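Local atomic coordinates of 2,3-bisphosphoglycerate-independent phosphoglycerate mutase (Pyrococcus horikoshii, PDB entry 2ZKT), a protein that probably catalyses the interconversion of 2-phosphoglycerate and 3-phosphoglycerate in glycolysis, as a metal-binding phosphoglycerate mutase that needs no bisphosphoglycerate. Residues Gly16-Lys21 against Cys351-His356; Leu91-Leu96 against Gly229-Ile234. All blocks are in the same frame, centred on the assembly; numbering follows the deposited sequence.

Contact 1 (Gly16-Lys21 against Cys351-His356); sequences GDRPIK and CEVMNH. With ZN (zinc ion), chain H.
The carboxylate of D17 reaches across to the backbone of C351, and most of the polar grip between the two loops gathers on one of its oxygens. D17 OD1 accepts the C351 N-H over 3.2 Å on its syn side, 26° out of the carboxylate plane, while its anti lone pair takes the N-H of R18 at 2.7 Å from D17 OD1. A water adds a third bond to OD1 and in turn accepts from E352 N, so C351 and E352 are tied to D17, one directly and the other through water. OD2 makes only a weak bond to C351 N; its firmer partner is K316 of helix 313-331, a salt bridge that, together with the bonds to OD1, is consistent with a carboxylate held in one rotation. Next to these bonds, I20 CD1 touches C351 CB at 4.2 Å, an apolar contact.

R18 runs extended from CG to NE and crosses the side chain of E352 at about a right angle. Its NH1 meets E352 OE2 at 3.1 Å, within the guanidinium plane but well above that of the carboxylate; the two planes stand 80° apart, so this is a single-bond salt bridge. V353 CG2 lies over one guanidinium face, towards the rim, 3.3 Å from R18 NH1. The stronger partner of R18 is D359, held through NE.

With 351-353 tied to the 16-21 loop, the same segment runs on to H356, whose NE2 binds a zinc ion at 2.3 Å alongside D305 and H309, a metal site characteristic of the alkaline phosphatase superfamily.

Contact 2 (Leu91-Leu96 against Gly229-Ile234); sequences LSKDDL and GTYPNI
With chi1 at -178°, Y231 carries its ring anti to the backbone N, and K93, whose CG stands anti to its own carbonyl carbon, sends its chain alongside in the same direction. The lysine is extended as far as CE and bends only at its last torsion (chi4 57°), which sets NZ above the ring centre, farther out than CE. K93 CE lies 3.5 Å from Y231 CE2, a CH-pi contact over the face, and K93 NZ sits 4.5 Å from the centroid of the Y231 ring, 15° off the ring normal: a cation-pi pair. On the opposite face P232 CD packs towards the rim, so the aromatic is sandwiched between an aliphatic chain and a proline. Y231 OH hydrogen-bonds to A261 O, at the end of helix 253-261, outside both segments.

K93 is the second residue of a type I beta turn from S92 to D95, closed by D95 N to S92 O at 2.8 Å and braced by the carboxylate, D95 OD2 accepting S92 N at 2.7 Å. The turn leads straight into strand 96-103 of the four-stranded antiparallel sheet, whose neighbour 222-229 runs out at G229; the contact therefore lies where one edge strand leaves the sheet beside the start of its partner, and G229 continues the pairing through a backbone bond to A97.

The rest of the contact is van der Waals packing and one C-H...O contact. L96 CA directs a C-H towards G229 O at 3.5 Å, and the same residue turns CD1 back over the peptide of G229 and onto T230 CG2, 3.7 Å from L96 CD1. On its other branch T230 OG1 donates to the carbonyl of Y231, approaching from above the carbonyl plane.

The two contacts illustrate how distant parts of one chain are joined in two regions of a fold. Their centres are 34 Å apart, on opposite sides of the centre of the chain, with about 17 Å between nearest atoms. In sequence, contact 2 is nested within the long excursion closed by contact 1. Contact 1 joins loops that follow strands 6-12 and 339-344, neighbours in the mixed eight-stranded sheet, near the loop that supplies H356 to a zinc ion. Contact 2 lies where strand 96-103 of the antiparallel sheet begins and strand 222-229 finishes; from there the chain returns through helix 238-242 to strand 246-249 of the mixed, metal-binding part.

Contact 1 (Gly16-Lys21 against Cys351-His356)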
loop_
_atom_site.group_PDB
_atom_site.type_symbol
_atom_site.label_atom_id
_atom_site.label_comp_id
_atom_site.label_asym_id
_atom_site.label_seq_id
_atom_site.Cartn_x
_atom_site.Cartn_y
_atom_site.Cartn_z
ATOM N N GLY B 16 4.738 12.400 -5.967
ATOM C CA GLY B 16 3.435 13.052 -6.023
ATOM C C GLY B 16 2.545 12.672 -7.196
ATOM O O GLY B 16 3.029 12.431 -8.309
ATOM N N ASP B 17 1.233 12.643 -6.958
ATOM C CA ASP B 17 0.293 12.294 -8.009
ATOM C C ASP B 17 -1.050 12.990 -7.781
ATOM O O ASP B 17 -1.182 13.851 -6.908
ATOM C CB ASP B 17 0.110 10.769 -8.031
ATOM C CG ASP B 17 -0.100 10.221 -9.442
ATOM O OD1 ASP B 17 -1.126 10.562 -10.082
ATOM O OD2 ASP B 17 0.775 9.450 -9.912
ATOM N N ARG B 18 -2.051 12.625 -8.578
ATOM C CA ARG B 18 -3.388 13.193 -8.434
ATOM C C ARG B 18 -4.362 12.042 -8.153
ATOM O O ARG B 18 -4.056 10.877 -8.431
ATOM C CB ARG B 18 -3.786 13.949 -9.711
ATOM C CG ARG B 18 -2.918 15.179 -9.969
ATOM C CD ARG B 18 -3.211 15.836 -11.314
ATOM N NE ARG B 18 -2.364 17.012 -11.498
ATOM C CZ ARG B 18 -2.324 17.766 -12.597
ATOM N NH1 ARG B 18 -3.089 17.475 -13.653
ATOM N NH2 ARG B 18 -1.526 18.833 -12.638
ATOM N N PRO B 19 -5.541 12.350 -7.584
ATOM C CA PRO B 19 -6.523 11.294 -7.285
ATOM C C PRO B 19 -6.739 10.392 -8.509
ATOM O O PRO B 19 -6.906 10.895 -9.629
ATOM C CB PRO B 19 -7.786 12.084 -6.924
ATOM C CG PRO B 19 -7.227 13.355 -6.316
ATOM C CD PRO B 19 -6.080 13.688 -7.264
ATOM N N ILE B 20 -6.707 9.071 -8.303
ATOM C CA ILE B 20 -6.916 8.115 -9.397
ATOM C C ILE B 20 -8.249 7.400 -9.163
ATOM O O ILE B 20 -8.471 6.810 -8.097
ATOM C CB ILE B 20 -5.810 7.024 -9.455
ATOM C CG1 ILE B 20 -4.419 7.669 -9.509
ATOM C CG2 ILE B 20 -6.045 6.119 -10.688
ATOM C CD1 ILE B 20 -4.080 8.314 -10.829
ATOM N N LYS B 21 -9.127 7.441 -10.166
ATOM C CA LYS B 21 -10.445 6.817 -10.060
ATOM C C LYS B 21 -10.371 5.308 -9.807
ATOM O O LYS B 21 -11.099 4.781 -8.950
ATOM C CB LYS B 21 -11.269 7.100 -11.328
ATOM C CG LYS B 21 -12.727 6.665 -11.220
ATOM C CD LYS B 21 -13.552 7.153 -12.410
ATOM C CE LYS B 21 -15.012 6.703 -12.312
ATOM N NZ LYS B 21 -15.176 5.228 -12.513
ATOM N N CYS B 351 -0.023 10.251 -13.029
ATOM C CA CYS B 351 -0.234 9.284 -14.100
ATOM C C CYS B 351 -1.127 9.909 -15.187
ATOM O O CYS B 351 -0.898 9.705 -16.381
ATOM C CB CYS B 351 -0.877 8.009 -13.534
ATOM S SG CYS B 351 0.247 7.020 -12.488
ATOM N N GLU B 352 -2.124 10.694 -14.774
ATOM C CA GLU B 352 -3.024 11.339 -15.736
ATOM C C GLU B 352 -2.308 12.406 -16.582
ATOM O O GLU B 352 -2.831 12.836 -17.617
ATOM C CB GLU B 352 -4.225 11.994 -15.027
ATOM C CG GLU B 352 -3.906 13.312 -14.305
ATOM C CD GLU B 352 -5.156 14.133 -13.972
ATOM O OE1 GLU B 352 -6.060 13.609 -13.270
ATOM O OE2 GLU B 352 -5.231 15.304 -14.413
ATOM N N VAL B 353 -1.130 12.844 -16.139
ATOM C CA VAL B 353 -0.377 13.868 -16.880
ATOM C C VAL B 353 0.744 13.247 -17.724
ATOM O O VAL B 353 1.123 13.795 -18.761
ATOM C CB VAL B 353 0.238 14.929 -15.914
ATOM C CG1 VAL B 353 0.954 16.035 -16.713
ATOM C CG2 VAL B 353 -0.851 15.534 -15.047
ATOM N N MET B 354 1.265 12.101 -17.272
ATOM C CA MET B 354 2.334 11.386 -17.978
ATOM C C MET B 354 3.611 12.219 -18.132
ATOM O O MET B 354 4.379 12.057 -19.092
ATOM C CB MET B 354 1.836 10.921 -19.364
ATOM C CG MET B 354 0.757 9.833 -19.292
ATOM S SD MET B 354 0.159 9.257 -20.912
ATOM C CE MET B 354 1.490 8.086 -21.379
ATOM N N ASN B 355 3.830 13.111 -17.166
ATOM C CA ASN B 355 5.002 13.975 -17.147
ATOM C C ASN B 355 4.978 14.744 -15.830
ATOM O O ASN B 355 3.988 14.697 -15.100
ATOM C CB ASN B 355 4.971 14.958 -18.322
ATOM C CG ASN B 355 6.365 15.308 -18.822
ATOM O OD1 ASN B 355 7.257 15.678 -18.040
ATOM N ND2 ASN B 355 6.563 15.194 -20.135
ATOM N N HIS B 356 6.068 15.447 -15.527
ATOM C CA HIS B 356 6.168 16.217 -14.290
ATOM C C HIS B 356 5.074 17.282 -14.206
ATOM O O HIS B 356 4.770 17.953 -15.196
ATOM C CB HIS B 356 7.529 16.914 -14.210
ATOM C CG HIS B 356 8.700 15.980 -14.267
ATOM N ND1 HIS B 356 10.001 16.399 -14.034
ATOM C CD2 HIS B 356 8.774 14.650 -14.541
ATOM C CE1 HIS B 356 10.824 15.367 -14.163
ATOM N NE2 HIS B 356 10.105 14.296 -14.469
HETATM ZN ZN ZN H . 10.469 12.081 -14.857
HETATM O O HOH W 1 -3.095 11.443 -12.039
#

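Contact 2 (Leu91-Leu96 against Gly229-Ile234)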
loop_
_atom_site.group_PDB
_atom_site.type_symbol
_atom_site.label_atom_id
_atom_site.label_comp_id
_atom_site.label_asym_id
_atom_site.label_seq_id
_atom_site.Cartn_x
_atom_site.Cartn_y
_atom_site.Cartn_z
ATOM N N LEU B 91 35.205 16.978 -15.603
ATOM C CA LEU B 91 35.224 18.237 -16.351
ATOM C C LEU B 91 35.710 19.452 -15.558
ATOM O O LEU B 91 35.760 19.437 -14.316
ATOM C CB LEU B 91 33.817 18.532 -16.897
ATOM C CG LEU B 91 33.269 17.687 -18.057
ATOM C CD1 LEU B 91 33.255 16.212 -17.685
ATOM C CD2 LEU B 91 31.861 18.168 -18.404
ATOM N N SER B 92 36.060 20.507 -16.299
ATOM C CA SER B 92 36.526 21.770 -15.723
ATOM C C SER B 92 35.353 22.754 -15.768
ATOM O O SER B 92 34.551 22.720 -16.707
ATOM C CB SER B 92 37.695 22.332 -16.546
ATOM O OG SER B 92 38.755 21.395 -16.647
ATOM N N LYS B 93 35.262 23.630 -14.765
ATOM C CA LYS B 93 34.171 24.608 -14.693
ATOM C C LYS B 93 34.039 25.510 -15.924
ATOM O O LYS B 93 33.139 26.345 -15.990
ATOM C CB LYS B 93 34.315 25.477 -13.432
ATOM C CG LYS B 93 34.053 24.717 -12.132
ATOM C CD LYS B 93 34.106 25.639 -10.920
ATOM C CE LYS B 93 33.763 24.881 -9.642
ATOM N NZ LYS B 93 34.675 23.717 -9.436
ATOM N N ASP B 94 34.925 25.343 -16.905
ATOM C CA ASP B 94 34.840 26.157 -18.111
ATOM C C ASP B 94 34.317 25.353 -19.307
ATOM O O ASP B 94 34.213 25.886 -20.416
ATOM C CB ASP B 94 36.208 26.772 -18.432
ATOM C CG ASP B 94 37.267 25.722 -18.707
ATOM O OD1 ASP B 94 37.110 24.578 -18.226
ATOM O OD2 ASP B 94 38.262 26.050 -19.395
ATOM N N ASP B 95 33.974 24.077 -19.076
ATOM C CA ASP B 95 33.453 23.205 -20.145
ATOM C C ASP B 95 31.934 23.317 -20.356
ATOM O O ASP B 95 31.187 23.666 -19.435
ATOM C CB ASP B 95 33.791 21.729 -19.863
ATOM C CG ASP B 95 35.285 21.443 -19.917
ATOM O OD1 ASP B 95 35.931 21.913 -20.874
ATOM O OD2 ASP B 95 35.811 20.743 -19.017
ATOM N N LEU B 96 31.495 23.010 -21.578
ATOM C CA LEU B 96 30.079 23.037 -21.943
ATOM C C LEU B 96 29.663 21.613 -22.374
ATOM O O LEU B 96 30.294 21.017 -23.254
ATOM C CB LEU B 96 29.842 24.024 -23.094
ATOM C CG LEU B 96 28.369 24.246 -23.488
ATOM C CD1 LEU B 96 27.572 24.747 -22.281
ATOM C CD2 LEU B 96 28.290 25.256 -24.635
ATOM N N GLY B 229 24.780 22.864 -21.036
ATOM C CA GLY B 229 24.966 23.156 -19.624
ATOM C C GLY B 229 26.407 23.363 -19.175
ATOM O O GLY B 229 27.352 22.812 -19.755
ATOM N N THR B 230 26.567 24.184 -18.140
ATOM C CA THR B 230 27.882 24.466 -17.570
ATOM C C THR B 230 27.760 24.056 -16.102
ATOM O O THR B 230 26.721 23.528 -15.678
ATOM C CB THR B 230 28.228 25.986 -17.634
ATOM O OG1 THR B 230 27.438 26.704 -16.669
ATOM C CG2 THR B 230 27.924 26.553 -19.018
ATOM N N TYR B 231 28.818 24.285 -15.327
ATOM C CA TYR B 231 28.776 23.966 -13.903
ATOM C C TYR B 231 27.733 24.920 -13.281
ATOM O O TYR B 231 27.630 26.086 -13.684
ATOM C CB TYR B 231 30.153 24.217 -13.272
ATOM C CG TYR B 231 30.223 23.866 -11.803
ATOM C CD1 TYR B 231 30.365 22.536 -11.389
ATOM C CD2 TYR B 231 30.159 24.862 -10.824
ATOM C CE1 TYR B 231 30.446 22.202 -10.031
ATOM C CE2 TYR B 231 30.236 24.544 -9.460
ATOM C CZ TYR B 231 30.378 23.213 -9.073
ATOM O OH TYR B 231 30.448 22.888 -7.734
ATOM N N PRO B 232 26.947 24.443 -12.296
ATOM C CA PRO B 232 25.937 25.323 -11.683
ATOM C C PRO B 232 26.521 26.499 -10.875
ATOM O O PRO B 232 27.554 26.363 -10.207
ATOM C CB PRO B 232 25.127 24.357 -10.815
ATOM C CG PRO B 232 26.166 23.368 -10.375
ATOM C CD PRO B 232 26.953 23.116 -11.653
ATOM N N ASN B 233 25.856 27.655 -10.953
ATOM C CA ASN B 233 26.289 28.853 -10.226
ATOM C C ASN B 233 25.937 28.724 -8.741
ATOM O O ASN B 233 24.974 29.330 -8.261
ATOM C CB ASN B 233 25.606 30.110 -10.794
ATOM C CG ASN B 233 26.022 31.388 -10.059
ATOM O OD1 ASN B 233 25.341 32.417 -10.137
ATOM N ND2 ASN B 233 27.150 31.325 -9.350
ATOM N N ILE B 234 26.710 27.920 -8.012
ATOM C CA ILE B 234 26.454 27.753 -6.591
ATOM C C ILE B 234 27.588 28.411 -5.818
ATOM O O ILE B 234 28.757 28.306 -6.211
ATOM C CB ILE B 234 26.372 26.270 -6.188
ATOM C CG1 ILE B 234 27.696 25.572 -6.502
ATOM C CG2 ILE B 234 25.220 25.593 -6.917
ATOM C CD1 ILE B 234 27.850 24.252 -5.789
#